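PDB 4W4T: MxaA from Stigmatella aurantiaca, which carries, at the end of its PKS-NRPS assembly line for myxalamid, this terminal NADPH-binding reductase domain, which probably releases the finished chain from its phosphopantetheine arm by reduction. Local coordinates for residues A[314-319]-A[396-401]; A[323-328]-A[401-406]. One frame throughout, in Å; residues are numbered along the deposited sequence.

Contact 1. Residues A[314-319]-A[396-401]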
loop_
_atom_site.group_PDB
_atom_site.type_symbol
_atom_site.label_atom_id
_atom_site.label_comp_id
_atom_site.label_asym_id
_atom_site.label_seq_id
_atom_site.Cartn_x
_atom_site.Cartn_y
_atom_site.Cartn_z
ATOM N N GLN A 314 32.353 6.847 -1.052
ATOM C CA GLN A 314 32.094 8.288 -1.011
ATOM C C GLN A 314 30.595 8.552 -0.881
ATOM O O GLN A 314 29.829 8.160 -1.748
ATOM C CB GLN A 314 32.656 8.967 -2.273
ATOM C CG GLN A 314 32.200 10.430 -2.516
ATOM C CD GLN A 314 31.420 10.625 -3.838
ATOM O OE1 GLN A 314 30.992 9.656 -4.485
ATOM N NE2 GLN A 314 31.232 11.891 -4.239
ATOM N N PHE A 315 30.161 9.185 0.201
ATOM C CA PHE A 315 28.739 9.528 0.325
ATOM C C PHE A 315 28.416 10.761 -0.516
ATOM O O PHE A 315 29.308 11.506 -0.917
ATOM C CB PHE A 315 28.346 9.782 1.793
ATOM C CG PHE A 315 28.935 11.047 2.370
ATOM C CD1 PHE A 315 28.295 12.273 2.214
ATOM C CD2 PHE A 315 30.126 11.011 3.067
ATOM C CE1 PHE A 315 28.847 13.439 2.738
ATOM C CE2 PHE A 315 30.679 12.172 3.595
ATOM C CZ PHE A 315 30.036 13.384 3.435
ATOM N N VAL A 316 27.136 10.981 -0.778
ATOM C CA VAL A 316 26.716 12.217 -1.415
ATOM C C VAL A 316 25.730 12.890 -0.460
ATOM O O VAL A 316 25.017 12.209 0.272
ATOM C CB VAL A 316 26.080 11.958 -2.815
ATOM C CG1 VAL A 316 24.787 11.194 -2.684
ATOM C CG2 VAL A 316 25.844 13.269 -3.560
ATOM N N ARG A 317 25.726 14.219 -0.423
ATOM C CA ARG A 317 24.736 14.929 0.374
ATOM C C ARG A 317 23.503 15.186 -0.480
ATOM O O ARG A 317 23.605 15.257 -1.702
ATOM C CB ARG A 317 25.320 16.236 0.919
ATOM C CG ARG A 317 26.416 15.988 1.943
ATOM C CD ARG A 317 27.086 17.253 2.410
ATOM N NE ARG A 317 27.684 17.988 1.302
ATOM C CZ ARG A 317 27.155 19.086 0.782
ATOM N NH1 ARG A 317 26.025 19.556 1.285
ATOM N NH2 ARG A 317 27.750 19.705 -0.230
ATOM N N ALA A 318 22.342 15.299 0.155
ATOM C CA ALA A 318 21.106 15.544 -0.582
ATOM C C ALA A 318 21.184 16.799 -1.462
ATOM O O ALA A 318 20.714 16.787 -2.604
ATOM C CB ALA A 318 19.930 15.658 0.381
ATOM N N ASP A 319 21.761 17.884 -0.951
ATOM C CA ASP A 319 21.753 19.114 -1.745
ATOM C C ASP A 319 22.645 18.974 -2.979
ATOM O O ASP A 319 22.397 19.615 -3.994
ATOM C CB ASP A 319 22.154 20.351 -0.909
ATOM C CG ASP A 319 23.538 20.241 -0.269
ATOM O OD1 ASP A 319 24.364 19.408 -0.689
ATOM O OD2 ASP A 319 23.814 21.020 0.674
ATOM N N PRO A 396 32.240 3.621 -8.814
ATOM C CA PRO A 396 32.119 4.937 -9.449
ATOM C C PRO A 396 31.704 6.005 -8.443
ATOM O O PRO A 396 30.988 5.734 -7.479
ATOM C CB PRO A 396 31.036 4.726 -10.509
ATOM C CG PRO A 396 31.052 3.245 -10.790
ATOM C CD PRO A 396 31.441 2.591 -9.495
ATOM N N SER A 397 32.195 7.220 -8.658
ATOM C CA SER A 397 31.808 8.366 -7.858
ATOM C C SER A 397 30.407 8.833 -8.210
ATOM O O SER A 397 29.976 8.717 -9.361
ATOM C CB SER A 397 32.780 9.531 -8.073
ATOM O OG SER A 397 34.115 9.108 -7.891
ATOM N N VAL A 398 29.703 9.379 -7.228
ATOM C CA VAL A 398 28.428 10.017 -7.514
ATOM C C VAL A 398 28.736 11.465 -7.885
ATOM O O VAL A 398 29.301 12.216 -7.087
ATOM C CB VAL A 398 27.460 9.948 -6.336
ATOM C CG1 VAL A 398 26.139 10.663 -6.685
ATOM C CG2 VAL A 398 27.185 8.497 -5.970
ATOM N N ASP A 399 28.416 11.830 -9.117
ATOM C CA ASP A 399 28.637 13.191 -9.584
ATOM C C ASP A 399 27.607 13.548 -10.646
ATOM O O ASP A 399 26.747 12.736 -10.971
ATOM C CB ASP A 399 30.072 13.365 -10.122
ATOM C CG ASP A 399 30.443 12.339 -11.185
ATOM O OD1 ASP A 399 29.553 11.847 -11.920
ATOM O OD2 ASP A 399 31.648 12.029 -11.294
ATOM N N ALA A 400 27.681 14.765 -11.187
ATOM C CA ALA A 400 26.689 15.170 -12.172
ATOM C C ALA A 400 26.658 14.209 -13.373
ATOM O O ALA A 400 25.600 13.915 -13.915
ATOM C CB ALA A 400 26.946 16.617 -12.626
ATOM N N SER A 401 27.819 13.700 -13.767
ATOM C CA SER A 401 27.888 12.780 -14.895
ATOM C C SER A 401 27.130 11.470 -14.643
ATOM O O SER A 401 26.370 11.025 -15.508
ATOM C CB SER A 401 29.349 12.460 -15.239
ATOM O OG SER A 401 29.414 11.672 -16.415
#
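The backbone N of V398 gives its hydrogen to OE1 of Q314 in the shortest polar bond between 314-319 and 396-401, 3.0 Å from N to OE1. The bond is nearly straight, 168° at the hydrogen, and it arrives in the plane of the amide on a lone pair of OE1. The other half of the same amide turns to the same residue: NE2 of Q314 faces the carbonyl O of V398 at 3.5 Å, straight but long and weak. One side-chain amide thus reads both the N-H and the C=O of V398, much as the edge of a neighbouring strand would. Q314 gets there because CG stands anti to its backbone N (chi1 168°) and the chain then bends at chi2, bringing the amide alongside the 396-401 backbone. OE1 also sits against S397, 3.7 Å from its CA.

Next to this polar pairing is an apolar one. CG1 of V398 meets CG2 of V316 at 4.1 Å, and the two side chains cross at about a right angle. V316 is buried, touching V398 on the one hand and M321 and Y324 of helix 318-328 on the other. Beyond V398, D399 is the N-cap of helix 400-412, its OD1 accepting from the backbone N of L402. Both loops belong to the C-terminal part of the reductase domain, away from the residues that bind NADPH.

Without the amide, as with an alanine here, the N-H of V398 is likely to lose its acceptor and its carbonyl O the weak donor, leaving a gap beside S397. The side-chain amide of Q314 stands in for a peptide group, pairing with V398, while the valines fill the buried side.

Contact 2. Residues A[323-328]-A[401-406]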
loop_
_atom_site.group_PDB
_atom_site.type_symbol
_atom_site.label_atom_id
_atom_site.label_comp_id
_atom_site.label_asym_id
_atom_site.label_seq_id
_atom_site.Cartn_x
_atom_site.Cartn_y
_atom_site.Cartn_z
ATOM N N ASN A 323 21.441 19.431 -6.860
ATOM C CA ASN A 323 22.269 20.181 -7.811
ATOM C C ASN A 323 22.459 19.380 -9.102
ATOM O O ASN A 323 22.351 19.925 -10.194
ATOM C CB ASN A 323 23.640 20.526 -7.223
ATOM C CG ASN A 323 23.569 21.555 -6.100
ATOM O OD1 ASN A 323 22.596 22.294 -5.969
ATOM N ND2 ASN A 323 24.614 21.605 -5.289
ATOM N N TYR A 324 22.750 18.081 -8.969
ATOM C CA TYR A 324 23.038 17.260 -10.150
ATOM C C TYR A 324 21.792 17.137 -11.015
ATOM O O TYR A 324 21.871 17.108 -12.241
ATOM C CB TYR A 324 23.548 15.861 -9.756
ATOM C CG TYR A 324 24.823 15.849 -8.928
ATOM C CD1 TYR A 324 25.749 16.886 -9.024
ATOM C CD2 TYR A 324 25.090 14.813 -8.036
ATOM C CE1 TYR A 324 26.919 16.878 -8.276
ATOM C CE2 TYR A 324 26.258 14.797 -7.276
ATOM C CZ TYR A 324 27.164 15.840 -7.401
ATOM O OH TYR A 324 28.313 15.843 -6.648
HETATM N N MSE A 325 20.631 17.049 -10.368
HETATM C CA MSE A 325 19.384 16.903 -11.099
HETATM C C MSE A 325 18.929 18.211 -11.771
HETATM O O MSE A 325 18.392 18.189 -12.878
HETATM C CB MSE A 325 18.312 16.353 -10.157
HETATM C CG MSE A 325 18.708 14.937 -9.720
HETATM SE SE MSE A 325 17.377 14.205 -8.521
HETATM C CE MSE A 325 15.915 14.060 -9.809
ATOM N N ARG A 326 19.169 19.344 -11.124
ATOM C CA ARG A 326 18.890 20.631 -11.771
ATOM C C ARG A 326 19.782 20.811 -12.981
ATOM O O ARG A 326 19.361 21.371 -13.998
ATOM C CB ARG A 326 19.100 21.808 -10.814
ATOM C CG ARG A 326 18.142 21.820 -9.643
ATOM C CD ARG A 326 18.277 23.102 -8.837
ATOM N NE ARG A 326 17.611 22.955 -7.548
ATOM C CZ ARG A 326 18.252 22.672 -6.420
ATOM N NH1 ARG A 326 19.574 22.540 -6.422
ATOM N NH2 ARG A 326 17.580 22.544 -5.289
ATOM N N ALA A 327 21.027 20.371 -12.851
ATOM C CA ALA A 327 21.992 20.560 -13.932
ATOM C C ALA A 327 21.553 19.766 -15.152
ATOM O O ALA A 327 21.726 20.199 -16.290
ATOM C CB ALA A 327 23.390 20.157 -13.487
ATOM N N PHE A 328 20.949 18.608 -14.905
ATOM C CA PHE A 328 20.379 17.820 -15.980
ATOM C C PHE A 328 19.174 18.527 -16.586
ATOM O O PHE A 328 18.878 18.349 -17.761
ATOM C CB PHE A 328 19.971 16.428 -15.476
ATOM C CG PHE A 328 19.469 15.526 -16.562
ATOM C CD1 PHE A 328 20.362 14.849 -17.377
ATOM C CD2 PHE A 328 18.116 15.375 -16.788
ATOM C CE1 PHE A 328 19.906 14.006 -18.388
ATOM C CE2 PHE A 328 17.649 14.538 -17.797
ATOM C CZ PHE A 328 18.547 13.859 -18.599
ATOM N N SER A 401 27.819 13.700 -13.767
ATOM C CA SER A 401 27.888 12.780 -14.895
ATOM C C SER A 401 27.130 11.470 -14.643
ATOM O O SER A 401 26.370 11.025 -15.508
ATOM C CB SER A 401 29.349 12.460 -15.239
ATOM O OG SER A 401 29.414 11.672 -16.415
ATOM N N LEU A 402 27.359 10.844 -13.489
ATOM C CA LEU A 402 26.633 9.606 -13.136
ATOM C C LEU A 402 25.131 9.876 -13.128
ATOM O O LEU A 402 24.345 9.131 -13.711
ATOM C CB LEU A 402 27.063 9.056 -11.770
ATOM C CG LEU A 402 26.375 7.725 -11.379
ATOM C CD1 LEU A 402 26.916 6.593 -12.237
ATOM C CD2 LEU A 402 26.519 7.405 -9.906
ATOM N N ILE A 403 24.727 10.961 -12.478
ATOM C CA ILE A 403 23.305 11.275 -12.416
ATOM C C ILE A 403 22.743 11.536 -13.816
ATOM O O ILE A 403 21.632 11.132 -14.119
ATOM C CB ILE A 403 23.027 12.468 -11.496
ATOM C CG1 ILE A 403 23.444 12.122 -10.063
ATOM C CG2 ILE A 403 21.547 12.882 -11.549
ATOM C CD1 ILE A 403 23.007 10.756 -9.587
ATOM N N SER A 404 23.518 12.167 -14.692
ATOM C CA SER A 404 23.041 12.386 -16.059
ATOM C C SER A 404 22.865 11.057 -16.798
ATOM O O SER A 404 21.896 10.866 -17.530
ATOM C CB SER A 404 23.994 13.298 -16.834
ATOM O OG SER A 404 23.507 13.503 -18.149
ATOM N N THR A 405 23.806 10.144 -16.596
ATOM C CA THR A 405 23.701 8.806 -17.174
ATOM C C THR A 405 22.398 8.145 -16.736
ATOM O O THR A 405 21.637 7.634 -17.564
ATOM C CB THR A 405 24.913 7.947 -16.785
ATOM O OG1 THR A 405 26.088 8.510 -17.377
ATOM C CG2 THR A 405 24.743 6.492 -17.275
ATOM N N TYR A 406 22.117 8.202 -15.437
ATOM C CA TYR A 406 20.884 7.628 -14.879
ATOM C C TYR A 406 19.644 8.297 -15.453
ATOM O O TYR A 406 18.760 7.635 -15.996
ATOM C CB TYR A 406 20.877 7.760 -13.354
ATOM C CG TYR A 406 21.833 6.845 -12.605
ATOM C CD1 TYR A 406 22.512 5.818 -13.253
ATOM C CD2 TYR A 406 22.031 6.995 -11.237
ATOM C CE1 TYR A 406 23.369 4.978 -12.558
ATOM C CE2 TYR A 406 22.877 6.150 -10.529
ATOM C CZ TYR A 406 23.536 5.140 -11.191
ATOM O OH TYR A 406 24.366 4.286 -10.490
#
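Apolar packing carries most of the meeting between 323-328 and 401-406, and I403 is at its middle. Its CG1 lies 3.7 Å from CD2 of the Y324 ring and 3.8 Å from CB of Y324, so the isoleucine touches CB and comes obliquely against the ring at CD2; the two side chains cross at about a right angle. The other branch, CG2, is anti to the backbone N (chi1 to CG1 is -63°), which directs it to M325, a selenomethionine, whose CG is 4.0 Å away. I403 spans two consecutive residues of the facing helix: CG1 meets Y324 alone, while CG2 reaches M325 and also CB of Y324.

The second kind of contact is a polar atom at an aromatic edge. OG of S404 lies in the plane of the F328 ring, 3.5 Å from CD1 and 3.6 Å from CE1. With CG anti to the backbone N (chi1 -176°), F328 extends its ring along the flank of the other helix, where CE1 also comes 3.8 Å from the carbonyl O of S404. No hydrogen bond links the two segments.

The axes approach to 9.0 Å and cross at -58°. Further along helix 400-412, L407 touches both M325 and F328. M325 also packs on L266 and V270 of helix 261-272, so its side chain lies where helices 261-272, 318-328 and 400-412 come together. The OH of Y406 is hydrogen-bonded to O of G249 and OG1 of T248, where strand 239-248 of the Rossmann-type parallel sheet ends.

How the contacts relate
Contacts 1 and 2 join the same two elements, helix 318-328 and helix 400-412: contact 1 pairs the loops leading into them, contact 2 the helices themselves. Their centres are 10 Å apart, and the Y324 ring bridges them, with CD1 3.6 Å from the backbone N of A400 and CE2 3.7 Å from CA of D399. Both are partly buried and lie well away from the NADPH site. Chemistry follows place. Among the irregular loops, a side-chain amide pairs with backbone N-H and C=O; along the helices, where the backbone bonds within itself, side chains do the touching and no hydrogen bond crosses. Each has a buried apolar part beside a more open polar one.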